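Local coordinates for protein CRISPR-associated endonuclease Cas9 (PDB 5X2H) that uses a guide RNA to recognise complementary invading DNA and cuts both of its strands with separate RuvC-like and HNH nuclease domains, at residues A[107-112]-A[171-176]; A[126-131]-A[208-213]. All coordinates share one frame; numbering follows the deposited sequence.

In the fold
Interactions 1 and 2 tie together four helices of the RNA-binding helical region, and each also presents a polar group to the same phosphate. Interaction 1 is a surface contact in which helix 107-113 and helix 168-175 meet through aromatic rings and the alkyl part of a lysine. Interaction 2 is buried and aliphatic, joining helix 121-133 to helix 203-219, the next helix in the chain after each of the first pair. The segments alternate along the sequence, and the contacts touch: Arg111 forms a salt bridge with Glu209, and Tyr108 and His130, one from each contact, pack edge-to-face and both bond OP1 of nucleotide A44 of chain B.

Interaction 1: residues A[107-112]-A[171-176]; sequences PYELRF and YLYKEY. With nucleotides of chain B.
Tyr173 takes a backbone carbon, Glu109 CA, over one face of its ring in a CH-pi contact, at a helix-helix crossing in the RNA-binding helical region of Cas9. The two short axes run 8.7 Å apart at 114°, close enough for Tyr108 and Tyr173 to face each other at the CB atoms. With CG anti to the backbone N (chi1 172°), the Tyr173 ring lies against the backbone of Tyr108 and Glu109: Glu109 CA stands 4.0 Å from the Tyr173 ring centroid, while Glu109 CB reaches Tyr173 CE1 at 3.5 Å. Next to it, the Phe112 ring is nearly parallel, at 21°, but displaced, a poorly stacked pair with centroids 5.4 Å apart. Their closest approach is Phe112 CB to Tyr173 CD2, 3.6 Å, with Phe112 CG and CD2 also near the Tyr173 ring. Lys174 runs extended across Phe112 at about a right angle, Lys174 CE 3.4 Å from Phe112 CE1, and its ammonium group goes on to a salt bridge with Glu170. The Tyr108 ring packs on Leu172, Tyr108 CE1 meeting Leu172 CD1 at 3.8 Å, and Val190 in a nearby loop touches both residues. The phenol end serves the RNA: U43 of chain B brings O3' to the ring edge, and Tyr108 OH donates a 2.6 Å hydrogen bond to OP1 of A44 of chain B.

Interaction 2: residues A[126-131]-A[208-213]; sequences RVILHI and DELKLI. With nucleotides of chain B.
The antiparallel helix pair of 126-131 and 208-213 belongs to the helical RNA-binding region of Cas9, and it illustrates how a helix can be apolar on one side and bind phosphate on another. The short axes are 11.0 Å apart at 168°, a wide spacing bridged by the ends of branched side chains. Val127 and Ile213 meet tip to tip, Val127 CG1 to Ile213 CD1 at 3.9 Å. Ile128 and Leu210 instead cross at about a right angle, Ile128 CG1 lying 4.2 Å from Leu210 CD1. To one side of these pairs Ile131 sends one methyl into the interface: CG1 is anti to the carbonyl carbon (chi1 -68°) and the chain is extended beyond it, which carries Ile131 CD1 to within 4.2 Å of Ile213 CD1 and also against Leu210. Ile131 CD1 also touches Glu209 CD at 4.0 Å, beside a buried carboxylate whose charge is met by a salt bridge from Arg111 and by a weak hydrogen bond from Gly169 N.

His130 serves the RNA. His130 NE2 gives a nearly straight hydrogen bond, 2.8 Å and 168°, to OP1 of A44 of chain B, the acceptor lying in the ring plane. Tyr108, packed edge-to-face with His130, bonds the same oxygen. The phosphate of A45 of chain B also approaches the ring edge, while a weak bond from Arg111 NH1 to ND1 probably helps to fix the ring's rotation.

Helix 226-236 packs on Ile128 and Leu210, helix 51-82 receives Leu129, and helix 107-113 lies against Val127 and His130.

Interaction 1: residues A[107-112]-A[171-176]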
ATOM      1  N   PRO A 107      -6.205 -25.003  30.384  1.00 54.94           N
ATOM      2  CA  PRO A 107      -4.803 -25.304  30.059  1.00 53.24           C
ATOM      3  C   PRO A 107      -3.822 -24.675  31.030  1.00 55.11           C
ATOM      4  O   PRO A 107      -2.703 -25.178  31.181  1.00 57.68           O
ATOM      5  CB  PRO A 107      -4.635 -24.733  28.642  1.00 52.64           C
ATOM      6  CG  PRO A 107      -6.023 -24.542  28.120  1.00 51.96           C
ATOM      7  CD  PRO A 107      -6.867 -24.235  29.316  1.00 51.62           C
ATOM      8  N   TYR A 108      -4.207 -23.580  31.691  1.00 55.81           N
ATOM      9  CA  TYR A 108      -3.320 -22.965  32.673  1.00 58.61           C
ATOM     10  C   TYR A 108      -3.130 -23.868  33.884  1.00 62.70           C
ATOM     11  O   TYR A 108      -2.032 -23.932  34.447  1.00 66.39           O
ATOM     12  CB  TYR A 108      -3.866 -21.601  33.091  1.00 55.13           C
ATOM     13  CG  TYR A 108      -4.015 -20.646  31.931  1.00 52.15           C
ATOM     14  CD1 TYR A 108      -2.911 -19.982  31.411  1.00 49.21           C
ATOM     15  CD2 TYR A 108      -5.253 -20.414  31.351  1.00 52.00           C
ATOM     16  CE1 TYR A 108      -3.037 -19.113  30.343  1.00 47.14           C
ATOM     17  CE2 TYR A 108      -5.389 -19.545  30.282  1.00 50.90           C
ATOM     18  CZ  TYR A 108      -4.280 -18.897  29.784  1.00 50.32           C
ATOM     19  OH  TYR A 108      -4.418 -18.031  28.721  1.00 48.70           O
ATOM     20  N   GLU A 109      -4.182 -24.577  34.297  1.00 64.71           N
ATOM     21  CA  GLU A 109      -4.027 -25.539  35.382  1.00 68.07           C
ATOM     22  C   GLU A 109      -3.296 -26.786  34.906  1.00 69.24           C
ATOM     23  O   GLU A 109      -2.472 -27.347  35.639  1.00 71.34           O
ATOM     24  CB  GLU A 109      -5.388 -25.909  35.970  1.00 70.46           C
ATOM     25  CG  GLU A 109      -5.298 -26.948  37.081  1.00 75.34           C
ATOM     26  CD  GLU A 109      -6.567 -27.054  37.902  1.00 77.57           C
ATOM     27  OE1 GLU A 109      -7.615 -26.548  37.451  1.00 76.13           O
ATOM     28  OE2 GLU A 109      -6.510 -27.641  39.004  1.00 80.82           O
ATOM     29  N   LEU A 110      -3.583 -27.234  33.681  1.00 67.17           N
ATOM     30  CA  LEU A 110      -2.878 -28.388  33.134  1.00 66.78           C
ATOM     31  C   LEU A 110      -1.386 -28.110  33.009  1.00 63.31           C
ATOM     32  O   LEU A 110      -0.559 -28.995  33.260  1.00 62.95           O
ATOM     33  CB  LEU A 110      -3.466 -28.773  31.777  1.00 65.80           C
ATOM     34  CG  LEU A 110      -4.881 -29.352  31.763  1.00 67.80           C
ATOM     35  CD1 LEU A 110      -5.248 -29.779  30.353  1.00 66.36           C
ATOM     36  CD2 LEU A 110      -4.998 -30.520  32.730  1.00 70.08           C
ATOM     37  N   ARG A 111      -1.024 -26.882  32.629  1.00 61.48           N
ATOM     38  CA  ARG A 111       0.383 -26.528  32.489  1.00 60.14           C
ATOM     39  C   ARG A 111       1.082 -26.394  33.836  1.00 64.88           C
ATOM     40  O   ARG A 111       2.311 -26.507  33.893  1.00 67.73           O
ATOM     41  CB  ARG A 111       0.522 -25.234  31.685  1.00 54.52           C
ATOM     42  CG  ARG A 111       0.315 -25.425  30.188  1.00 52.10           C
ATOM     43  CD  ARG A 111      -0.068 -24.129  29.491  1.00 50.50           C
ATOM     44  NE  ARG A 111       0.984 -23.120  29.564  1.00 51.12           N
ATOM     45  CZ  ARG A 111       0.874 -21.894  29.063  1.00 51.17           C
ATOM     46  NH1 ARG A 111      -0.244 -21.523  28.452  1.00 46.52           N
ATOM     47  NH2 ARG A 111       1.881 -21.037  29.173  1.00 51.49           N
ATOM     48  N   PHE A 112       0.334 -26.157  34.918  1.00 65.91           N
ATOM     49  CA  PHE A 112       0.946 -26.181  36.242  1.00 70.10           C
ATOM     50  C   PHE A 112       1.134 -27.609  36.739  1.00 71.77           C
ATOM     51  O   PHE A 112       2.171 -27.927  37.332  1.00 76.22           O
ATOM     52  CB  PHE A 112       0.108 -25.377  37.240  1.00 69.03           C
ATOM     53  CG  PHE A 112       0.582 -25.508  38.661  1.00 72.10           C
ATOM     54  CD1 PHE A 112       1.804 -24.983  39.047  1.00 73.78           C
ATOM     55  CD2 PHE A 112      -0.189 -26.164  39.607  1.00 74.38           C
ATOM     56  CE1 PHE A 112       2.250 -25.110  40.352  1.00 77.88           C
ATOM     57  CE2 PHE A 112       0.250 -26.293  40.916  1.00 76.58           C
ATOM     58  CZ  PHE A 112       1.471 -25.764  41.288  1.00 71.96           C
ATOM     59  N   TYR A 171       3.212 -19.069  36.119  1.00 61.94           N
ATOM     60  CA  TYR A 171       3.081 -17.640  36.383  1.00 65.45           C
ATOM     61  C   TYR A 171       1.665 -17.153  36.094  1.00 64.88           C
ATOM     62  O   TYR A 171       1.041 -16.492  36.932  1.00 66.13           O
ATOM     63  CB  TYR A 171       4.107 -16.874  35.549  1.00 63.85           C
ATOM     64  CG  TYR A 171       3.905 -15.377  35.479  1.00 62.75           C
ATOM     65  CD1 TYR A 171       3.967 -14.588  36.622  1.00 64.07           C
ATOM     66  CD2 TYR A 171       3.683 -14.746  34.261  1.00 60.91           C
ATOM     67  CE1 TYR A 171       3.795 -13.216  36.555  1.00 62.91           C
ATOM     68  CE2 TYR A 171       3.513 -13.378  34.183  1.00 60.47           C
ATOM     69  CZ  TYR A 171       3.569 -12.617  35.330  1.00 62.31           C
ATOM     70  OH  TYR A 171       3.398 -11.256  35.245  1.00 61.51           O
ATOM     71  N   LEU A 172       1.135 -17.483  34.916  1.00 61.79           N
ATOM     72  CA  LEU A 172      -0.217 -17.050  34.575  1.00 60.72           C
ATOM     73  C   LEU A 172      -1.258 -17.753  35.437  1.00 62.02           C
ATOM     74  O   LEU A 172      -2.275 -17.153  35.804  1.00 62.60           O
ATOM     75  CB  LEU A 172      -0.490 -17.302  33.092  1.00 53.97           C
ATOM     76  CG  LEU A 172       0.374 -16.510  32.108  1.00 54.56           C
ATOM     77  CD1 LEU A 172       0.033 -16.876  30.667  1.00 47.36           C
ATOM     78  CD2 LEU A 172       0.213 -15.013  32.342  1.00 51.82           C
ATOM     79  N   TYR A 173      -1.023 -19.023  35.772  1.00 59.11           N
ATOM     80  CA  TYR A 173      -2.013 -19.779  36.531  1.00 63.14           C
ATOM     81  C   TYR A 173      -2.110 -19.286  37.968  1.00 71.26           C
ATOM     82  O   TYR A 173      -3.198 -19.284  38.557  1.00 77.01           O
ATOM     83  CB  TYR A 173      -1.672 -21.268  36.493  1.00 63.46           C
ATOM     84  CG  TYR A 173      -2.520 -22.117  37.410  1.00 62.15           C
ATOM     85  CD1 TYR A 173      -3.863 -22.341  37.134  1.00 61.96           C
ATOM     86  CD2 TYR A 173      -1.978 -22.699  38.549  1.00 66.24           C
ATOM     87  CE1 TYR A 173      -4.643 -23.115  37.970  1.00 65.22           C
ATOM     88  CE2 TYR A 173      -2.752 -23.478  39.392  1.00 67.86           C
ATOM     89  CZ  TYR A 173      -4.082 -23.683  39.095  1.00 67.46           C
ATOM     90  OH  TYR A 173      -4.861 -24.456  39.923  1.00 69.03           O
ATOM     91  N   LYS A 174      -0.991 -18.860  38.549  1.00 71.03           N
ATOM     92  CA  LYS A 174      -0.970 -18.473  39.954  1.00 73.62           C
ATOM     93  C   LYS A 174      -1.170 -16.982  40.172  1.00 74.03           C
ATOM     94  O   LYS A 174      -1.664 -16.583  41.233  1.00 76.85           O
ATOM     95  CB  LYS A 174       0.348 -18.905  40.598  1.00 74.01           C
ATOM     96  CG  LYS A 174       0.459 -20.397  40.835  1.00 74.07           C
ATOM     97  CD  LYS A 174       1.751 -20.735  41.555  1.00 76.91           C
ATOM     98  CE  LYS A 174       1.741 -22.163  42.066  1.00 76.13           C
ATOM     99  NZ  LYS A 174       3.064 -22.552  42.623  1.00 78.27           N
ATOM    100  N   GLU A 175      -0.800 -16.147  39.203  1.00 71.63           N
ATOM    101  CA  GLU A 175      -0.903 -14.704  39.372  1.00 73.04           C
ATOM    102  C   GLU A 175      -2.210 -14.131  38.844  1.00 71.91           C
ATOM    103  O   GLU A 175      -2.689 -13.122  39.372  1.00 73.23           O
ATOM    104  CB  GLU A 175       0.268 -14.002  38.677  1.00 72.72           C
ATOM    105  CG  GLU A 175       1.606 -14.180  39.372  1.00 75.96           C
ATOM    106  CD  GLU A 175       1.724 -13.339  40.628  1.00 81.26           C
ATOM    107  OE1 GLU A 175       0.963 -12.357  40.762  1.00 82.23           O
ATOM    108  OE2 GLU A 175       2.578 -13.661  41.481  1.00 84.64           O
ATOM    109  N   TYR A 176      -2.803 -14.745  37.826  1.00 68.79           N
ATOM    110  CA  TYR A 176      -3.967 -14.129  37.198  1.00 66.23           C
ATOM    111  C   TYR A 176      -5.156 -15.065  37.040  1.00 65.32           C
ATOM    112  O   TYR A 176      -6.296 -14.616  37.177  1.00 62.93           O
ATOM    113  CB  TYR A 176      -3.572 -13.558  35.825  1.00 63.75           C
ATOM    114  CG  TYR A 176      -2.402 -12.602  35.880  1.00 63.04           C
ATOM    115  CD1 TYR A 176      -2.523 -11.360  36.491  1.00 61.87           C
ATOM    116  CD2 TYR A 176      -1.176 -12.941  35.322  1.00 61.53           C
ATOM    117  CE1 TYR A 176      -1.456 -10.484  36.547  1.00 62.28           C
ATOM    118  CE2 TYR A 176      -0.103 -12.071  35.374  1.00 61.90           C
ATOM    119  CZ  TYR A 176      -0.248 -10.844  35.987  1.00 63.10           C
ATOM    120  OH  TYR A 176       0.818  -9.976  36.039  1.00 63.80           O
TER
ATOM    121  P     A B  44      -7.690 -18.897  27.245  1.00 45.82           P
ATOM    122  OP1   A B  44      -6.214 -18.927  27.109  1.00 47.91           O
ATOM    123  OP2   A B  44      -8.447 -17.760  26.665  1.00 46.71           O
ATOM    124  O5'   A B  44      -8.274 -20.236  26.611  1.00 47.02           O
ATOM    125  C5'   A B  44      -7.862 -21.508  27.091  1.00 46.48           C
ATOM    126  C4'   A B  44      -8.757 -22.605  26.572  1.00 49.15           C
ATOM    127  O4'   A B  44     -10.122 -22.389  27.014  1.00 47.04           O
ATOM    128  C3'   A B  44      -8.865 -22.702  25.061  1.00 47.48           C
ATOM    129  O3'   A B  44      -7.777 -23.408  24.498  1.00 49.06           O
ATOM    130  C2'   A B  44     -10.209 -23.392  24.858  1.00 51.14           C
ATOM    131  O2'   A B  44     -10.083 -24.796  25.026  1.00 53.71           O
ATOM    132  C1'   A B  44     -11.026 -22.835  26.026  1.00 52.27           C
ATOM    133  N9    A B  44     -11.899 -21.710  25.633  1.00 49.93           N
ATOM    134  C8    A B  44     -11.693 -20.367  25.835  1.00 49.89           C
ATOM    135  N7    A B  44     -12.663 -19.606  25.382  1.00 49.05           N
ATOM    136  C5    A B  44     -13.574 -20.509  24.852  1.00 51.46           C
ATOM    137  C6    A B  44     -14.824 -20.340  24.223  1.00 52.20           C
ATOM    138  N6    A B  44     -15.397 -19.152  24.010  1.00 53.14           N
ATOM    139  N1    A B  44     -15.477 -21.448  23.809  1.00 52.07           N
ATOM    140  C2    A B  44     -14.909 -22.641  24.023  1.00 54.61           C
ATOM    141  N3    A B  44     -13.745 -22.928  24.604  1.00 54.54           N
ATOM    142  C4    A B  44     -13.117 -21.807  25.001  1.00 51.58           C
ATOM    143  P     U B  43      -9.549 -14.546  30.337  1.00 47.50           P
ATOM    144  OP1   U B  43      -8.100 -14.226  30.379  1.00 48.70           O
ATOM    145  OP2   U B  43     -10.414 -13.910  29.315  1.00 48.70           O
ATOM    146  O5'   U B  43      -9.706 -16.120  30.171  1.00 47.62           O
ATOM    147  C5'   U B  43      -9.073 -17.008  31.077  1.00 51.50           C
ATOM    148  C4'   U B  43      -9.409 -18.439  30.758  1.00 50.91           C
ATOM    149  O4'   U B  43     -10.784 -18.728  31.133  1.00 49.92           O
ATOM    150  C3'   U B  43      -9.350 -18.826  29.290  1.00 47.36           C
ATOM    151  O3'   U B  43      -8.030 -19.031  28.813  1.00 50.28           O
ATOM    152  C2'   U B  43     -10.224 -20.070  29.257  1.00 50.23           C
ATOM    153  O2'   U B  43      -9.526 -21.181  29.804  1.00 55.36           O
ATOM    154  C1'   U B  43     -11.330 -19.676  30.237  1.00 52.09           C
ATOM    155  N1    U B  43     -12.487 -19.068  29.539  1.00 50.58           N
ATOM    156  C2    U B  43     -13.349 -19.928  28.886  1.00 51.89           C
ATOM    157  O2    U B  43     -13.195 -21.138  28.871  1.00 52.53           O
ATOM    158  N3    U B  43     -14.403 -19.319  28.254  1.00 51.46           N
ATOM    159  C4    U B  43     -14.673 -17.967  28.204  1.00 50.57           C
ATOM    160  O4    U B  43     -15.668 -17.573  27.592  1.00 49.30           O
ATOM    161  C5    U B  43     -13.731 -17.145  28.900  1.00 49.24           C
ATOM    162  C6    U B  43     -12.695 -17.711  29.526  1.00 46.51           C
TER

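Interaction 2: residues A[126-131]-A[208-213]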
ATOM      1  N   ARG A 126      -3.871 -30.935  24.793  1.00 51.02           N
ATOM      2  CA  ARG A 126      -4.412 -29.583  24.880  1.00 48.83           C
ATOM      3  C   ARG A 126      -3.360 -28.585  25.346  1.00 48.27           C
ATOM      4  O   ARG A 126      -3.422 -27.408  24.979  1.00 46.63           O
ATOM      5  CB  ARG A 126      -5.631 -29.567  25.806  1.00 49.83           C
ATOM      6  CG  ARG A 126      -6.856 -30.231  25.187  1.00 50.91           C
ATOM      7  CD  ARG A 126      -8.036 -30.305  26.144  1.00 57.65           C
ATOM      8  NE  ARG A 126      -8.176 -29.085  26.928  1.00 62.85           N
ATOM      9  CZ  ARG A 126      -8.220 -29.052  28.253  1.00 66.05           C
ATOM     10  NH1 ARG A 126      -8.157 -30.177  28.952  1.00 67.43           N
ATOM     11  NH2 ARG A 126      -8.340 -27.891  28.880  1.00 67.96           N
ATOM     12  N   VAL A 127      -2.386 -29.034  26.140  1.00 54.09           N
ATOM     13  CA  VAL A 127      -1.305 -28.147  26.564  1.00 54.16           C
ATOM     14  C   VAL A 127      -0.479 -27.708  25.362  1.00 52.03           C
ATOM     15  O   VAL A 127      -0.198 -26.517  25.183  1.00 51.15           O
ATOM     16  CB  VAL A 127      -0.430 -28.833  27.627  1.00 58.29           C
ATOM     17  CG1 VAL A 127       0.895 -28.100  27.780  1.00 51.48           C
ATOM     18  CG2 VAL A 127      -1.160 -28.893  28.960  1.00 53.26           C
ATOM     19  N   ILE A 128      -0.076 -28.666  24.523  1.00 53.63           N
ATOM     20  CA  ILE A 128       0.723 -28.347  23.343  1.00 46.73           C
ATOM     21  C   ILE A 128      -0.025 -27.375  22.440  1.00 48.56           C
ATOM     22  O   ILE A 128       0.544 -26.384  21.962  1.00 43.38           O
ATOM     23  CB  ILE A 128       1.100 -29.636  22.591  1.00 50.82           C
ATOM     24  CG1 ILE A 128       2.046 -30.495  23.437  1.00 53.62           C
ATOM     25  CG2 ILE A 128       1.722 -29.307  21.241  1.00 49.79           C
ATOM     26  CD1 ILE A 128       2.341 -31.845  22.832  1.00 50.85           C
ATOM     27  N   LEU A 129      -1.313 -27.633  22.202  1.00 46.84           N
ATOM     28  CA  LEU A 129      -2.075 -26.785  21.296  1.00 46.59           C
ATOM     29  C   LEU A 129      -2.307 -25.399  21.883  1.00 47.64           C
ATOM     30  O   LEU A 129      -2.360 -24.416  21.136  1.00 48.89           O
ATOM     31  CB  LEU A 129      -3.402 -27.457  20.947  1.00 47.45           C
ATOM     32  CG  LEU A 129      -3.243 -28.774  20.183  1.00 46.15           C
ATOM     33  CD1 LEU A 129      -4.563 -29.527  20.065  1.00 44.35           C
ATOM     34  CD2 LEU A 129      -2.644 -28.516  18.806  1.00 43.58           C
ATOM     35  N   HIS A 130      -2.431 -25.296  23.209  1.00 46.53           N
ATOM     36  CA  HIS A 130      -2.672 -23.993  23.820  1.00 45.31           C
ATOM     37  C   HIS A 130      -1.440 -23.102  23.733  1.00 44.99           C
ATOM     38  O   HIS A 130      -1.551 -21.911  23.420  1.00 44.13           O
ATOM     39  CB  HIS A 130      -3.106 -24.165  25.275  1.00 46.70           C
ATOM     40  CG  HIS A 130      -3.508 -22.884  25.937  1.00 48.14           C
ATOM     41  ND1 HIS A 130      -2.816 -22.347  27.002  1.00 49.83           N
ATOM     42  CD2 HIS A 130      -4.528 -22.031  25.682  1.00 46.50           C
ATOM     43  CE1 HIS A 130      -3.394 -21.219  27.375  1.00 48.89           C
ATOM     44  NE2 HIS A 130      -4.435 -21.004  26.590  1.00 46.70           N
ATOM     45  N   ILE A 131      -0.258 -23.657  24.011  1.00 44.98           N
ATOM     46  CA  ILE A 131       0.971 -22.878  23.911  1.00 44.18           C
ATOM     47  C   ILE A 131       1.232 -22.477  22.464  1.00 42.56           C
ATOM     48  O   ILE A 131       1.688 -21.361  22.182  1.00 43.47           O
ATOM     49  CB  ILE A 131       2.153 -23.672  24.501  1.00 47.87           C
ATOM     50  CG1 ILE A 131       1.994 -23.830  26.016  1.00 45.89           C
ATOM     51  CG2 ILE A 131       3.483 -23.008  24.156  1.00 43.84           C
ATOM     52  CD1 ILE A 131       3.119 -24.612  26.669  1.00 47.79           C
ATOM     53  N   ASP A 208      10.693 -22.198  26.235  1.00 63.34           N
ATOM     54  CA  ASP A 208      11.320 -22.803  27.405  1.00 65.43           C
ATOM     55  C   ASP A 208      10.323 -23.640  28.195  1.00 64.40           C
ATOM     56  O   ASP A 208      10.681 -24.688  28.742  1.00 66.75           O
ATOM     57  CB  ASP A 208      11.929 -21.724  28.300  1.00 68.55           C
ATOM     58  CG  ASP A 208      13.052 -20.965  27.622  1.00 74.81           C
ATOM     59  OD1 ASP A 208      13.707 -21.539  26.727  1.00 77.53           O
ATOM     60  OD2 ASP A 208      13.280 -19.793  27.987  1.00 77.05           O
ATOM     61  N   GLU A 209       9.067 -23.195  28.264  1.00 63.77           N
ATOM     62  CA  GLU A 209       8.073 -23.934  29.035  1.00 61.85           C
ATOM     63  C   GLU A 209       7.772 -25.282  28.392  1.00 61.31           C
ATOM     64  O   GLU A 209       7.773 -26.317  29.068  1.00 62.60           O
ATOM     65  CB  GLU A 209       6.795 -23.109  29.183  1.00 56.58           C
ATOM     66  CG  GLU A 209       5.697 -23.838  29.942  1.00 57.05           C
ATOM     67  CD  GLU A 209       4.417 -23.032  30.052  1.00 61.67           C
ATOM     68  OE1 GLU A 209       3.396 -23.600  30.498  1.00 62.75           O
ATOM     69  OE2 GLU A 209       4.428 -21.836  29.689  1.00 61.87           O
ATOM     70  N   LEU A 210       7.517 -25.288  27.081  1.00 59.90           N
ATOM     71  CA  LEU A 210       7.220 -26.542  26.396  1.00 60.75           C
ATOM     72  C   LEU A 210       8.405 -27.504  26.440  1.00 65.80           C
ATOM     73  O   LEU A 210       8.205 -28.723  26.507  1.00 67.80           O
ATOM     74  CB  LEU A 210       6.802 -26.262  24.953  1.00 56.93           C
ATOM     75  CG  LEU A 210       6.166 -27.431  24.200  1.00 53.23           C
ATOM     76  CD1 LEU A 210       5.082 -28.083  25.042  1.00 52.81           C
ATOM     77  CD2 LEU A 210       5.597 -26.956  22.867  1.00 51.73           C
ATOM     78  N   LYS A 211       9.636 -26.986  26.408  1.00 58.38           N
ATOM     79  CA  LYS A 211      10.794 -27.854  26.608  1.00 67.50           C
ATOM     80  C   LYS A 211      10.822 -28.411  28.026  1.00 68.19           C
ATOM     81  O   LYS A 211      11.136 -29.589  28.231  1.00 73.30           O
ATOM     82  CB  LYS A 211      12.090 -27.096  26.313  1.00 65.73           C
ATOM     83  CG  LYS A 211      12.301 -26.752  24.849  1.00 67.32           C
ATOM     84  CD  LYS A 211      13.641 -26.058  24.636  1.00 71.44           C
ATOM     85  CE  LYS A 211      13.878 -25.750  23.167  1.00 72.78           C
ATOM     86  NZ  LYS A 211      15.146 -25.003  22.959  1.00 75.91           N
ATOM     87  N   LEU A 212      10.495 -27.576  29.016  1.00 64.19           N
ATOM     88  CA  LEU A 212      10.484 -28.031  30.401  1.00 67.63           C
ATOM     89  C   LEU A 212       9.371 -29.042  30.642  1.00 67.91           C
ATOM     90  O   LEU A 212       9.562 -30.021  31.372  1.00 70.36           O
ATOM     91  CB  LEU A 212      10.334 -26.834  31.341  1.00 66.28           C
ATOM     92  CG  LEU A 212      10.199 -27.147  32.833  1.00 68.63           C
ATOM     93  CD1 LEU A 212      11.478 -27.778  33.372  1.00 66.84           C
ATOM     94  CD2 LEU A 212       9.839 -25.894  33.614  1.00 66.91           C
ATOM     95  N   ILE A 213       8.202 -28.821  30.037  1.00 66.28           N
ATOM     96  CA  ILE A 213       7.081 -29.737  30.230  1.00 64.91           C
ATOM     97  C   ILE A 213       7.409 -31.113  29.666  1.00 67.63           C
ATOM     98  O   ILE A 213       7.103 -32.140  30.283  1.00 68.67           O
ATOM     99  CB  ILE A 213       5.802 -29.153  29.602  1.00 59.34           C
ATOM    100  CG1 ILE A 213       5.322 -27.940  30.403  1.00 55.21           C
ATOM    101  CG2 ILE A 213       4.714 -30.212  29.523  1.00 56.05           C
ATOM    102  CD1 ILE A 213       4.113 -27.246  29.803  1.00 52.77           C
TER
ATOM    103  P     A B  44      -7.690 -18.897  27.245  1.00 45.82           P
ATOM    104  OP1   A B  44      -6.214 -18.927  27.109  1.00 47.91           O
ATOM    105  OP2   A B  44      -8.447 -17.760  26.665  1.00 46.71           O
ATOM    106  O5'   A B  44      -8.274 -20.236  26.611  1.00 47.02           O
ATOM    107  C5'   A B  44      -7.862 -21.508  27.091  1.00 46.48           C
ATOM    108  C4'   A B  44      -8.757 -22.605  26.572  1.00 49.15           C
ATOM    109  O4'   A B  44     -10.122 -22.389  27.014  1.00 47.04           O
ATOM    110  C3'   A B  44      -8.865 -22.702  25.061  1.00 47.48           C
ATOM    111  O3'   A B  44      -7.777 -23.408  24.498  1.00 49.06           O
ATOM    112  C2'   A B  44     -10.209 -23.392  24.858  1.00 51.14           C
ATOM    113  O2'   A B  44     -10.083 -24.796  25.026  1.00 53.71           O
ATOM    114  C1'   A B  44     -11.026 -22.835  26.026  1.00 52.27           C
ATOM    115  N9    A B  44     -11.899 -21.710  25.633  1.00 49.93           N
ATOM    116  C8    A B  44     -11.693 -20.367  25.835  1.00 49.89           C
ATOM    117  N7    A B  44     -12.663 -19.606  25.382  1.00 49.05           N
ATOM    118  C5    A B  44     -13.574 -20.509  24.852  1.00 51.46           C
ATOM    119  C6    A B  44     -14.824 -20.340  24.223  1.00 52.20           C
ATOM    120  N6    A B  44     -15.397 -19.152  24.010  1.00 53.14           N
ATOM    121  N1    A B  44     -15.477 -21.448  23.809  1.00 52.07           N
ATOM    122  C2    A B  44     -14.909 -22.641  24.023  1.00 54.61           C
ATOM    123  N3    A B  44     -13.745 -22.928  24.604  1.00 54.54           N
ATOM    124  C4    A B  44     -13.117 -21.807  25.001  1.00 51.58           C
ATOM    125  P     A B  45      -7.166 -22.971  23.082  1.00 47.15           P
ATOM    126  OP1   A B  45      -5.940 -23.787  22.890  1.00 48.92           O
ATOM    127  OP2   A B  45      -7.082 -21.491  23.024  1.00 41.56           O
ATOM    128  O5'   A B  45      -8.253 -23.464  22.029  1.00 42.76           O
ATOM    129  C5'   A B  45      -8.493 -24.852  21.849  1.00 43.99           C
ATOM    130  C4'   A B  45      -9.764 -25.109  21.080  1.00 48.90           C
ATOM    131  O4'   A B  45     -10.911 -24.620  21.827  1.00 49.15           O
ATOM    132  C3'   A B  45      -9.889 -24.421  19.732  1.00 47.95           C
ATOM    133  O3'   A B  45      -9.160 -25.074  18.705  1.00 45.73           O
ATOM    134  C2'   A B  45     -11.397 -24.417  19.512  1.00 48.15           C
ATOM    135  O2'   A B  45     -11.851 -25.699  19.106  1.00 43.88           O
ATOM    136  C1'   A B  45     -11.902 -24.160  20.932  1.00 48.29           C
ATOM    137  N9    A B  45     -12.125 -22.724  21.173  1.00 45.72           N
ATOM    138  C8    A B  45     -11.249 -21.804  21.693  1.00 44.51           C
ATOM    139  N7    A B  45     -11.743 -20.594  21.776  1.00 42.67           N
ATOM    140  C5    A B  45     -13.027 -20.728  21.270  1.00 44.20           C
ATOM    141  C6    A B  45     -14.067 -19.802  21.082  1.00 43.42           C
ATOM    142  N6    A B  45     -13.969 -18.508  21.402  1.00 39.75           N
ATOM    143  N1    A B  45     -15.223 -20.263  20.553  1.00 41.11           N
ATOM    144  C2    A B  45     -15.318 -21.562  20.237  1.00 43.58           C
ATOM    145  N3    A B  45     -14.409 -22.527  20.364  1.00 43.74           N
ATOM    146  C4    A B  45     -13.274 -22.033  20.891  1.00 43.75           C
TER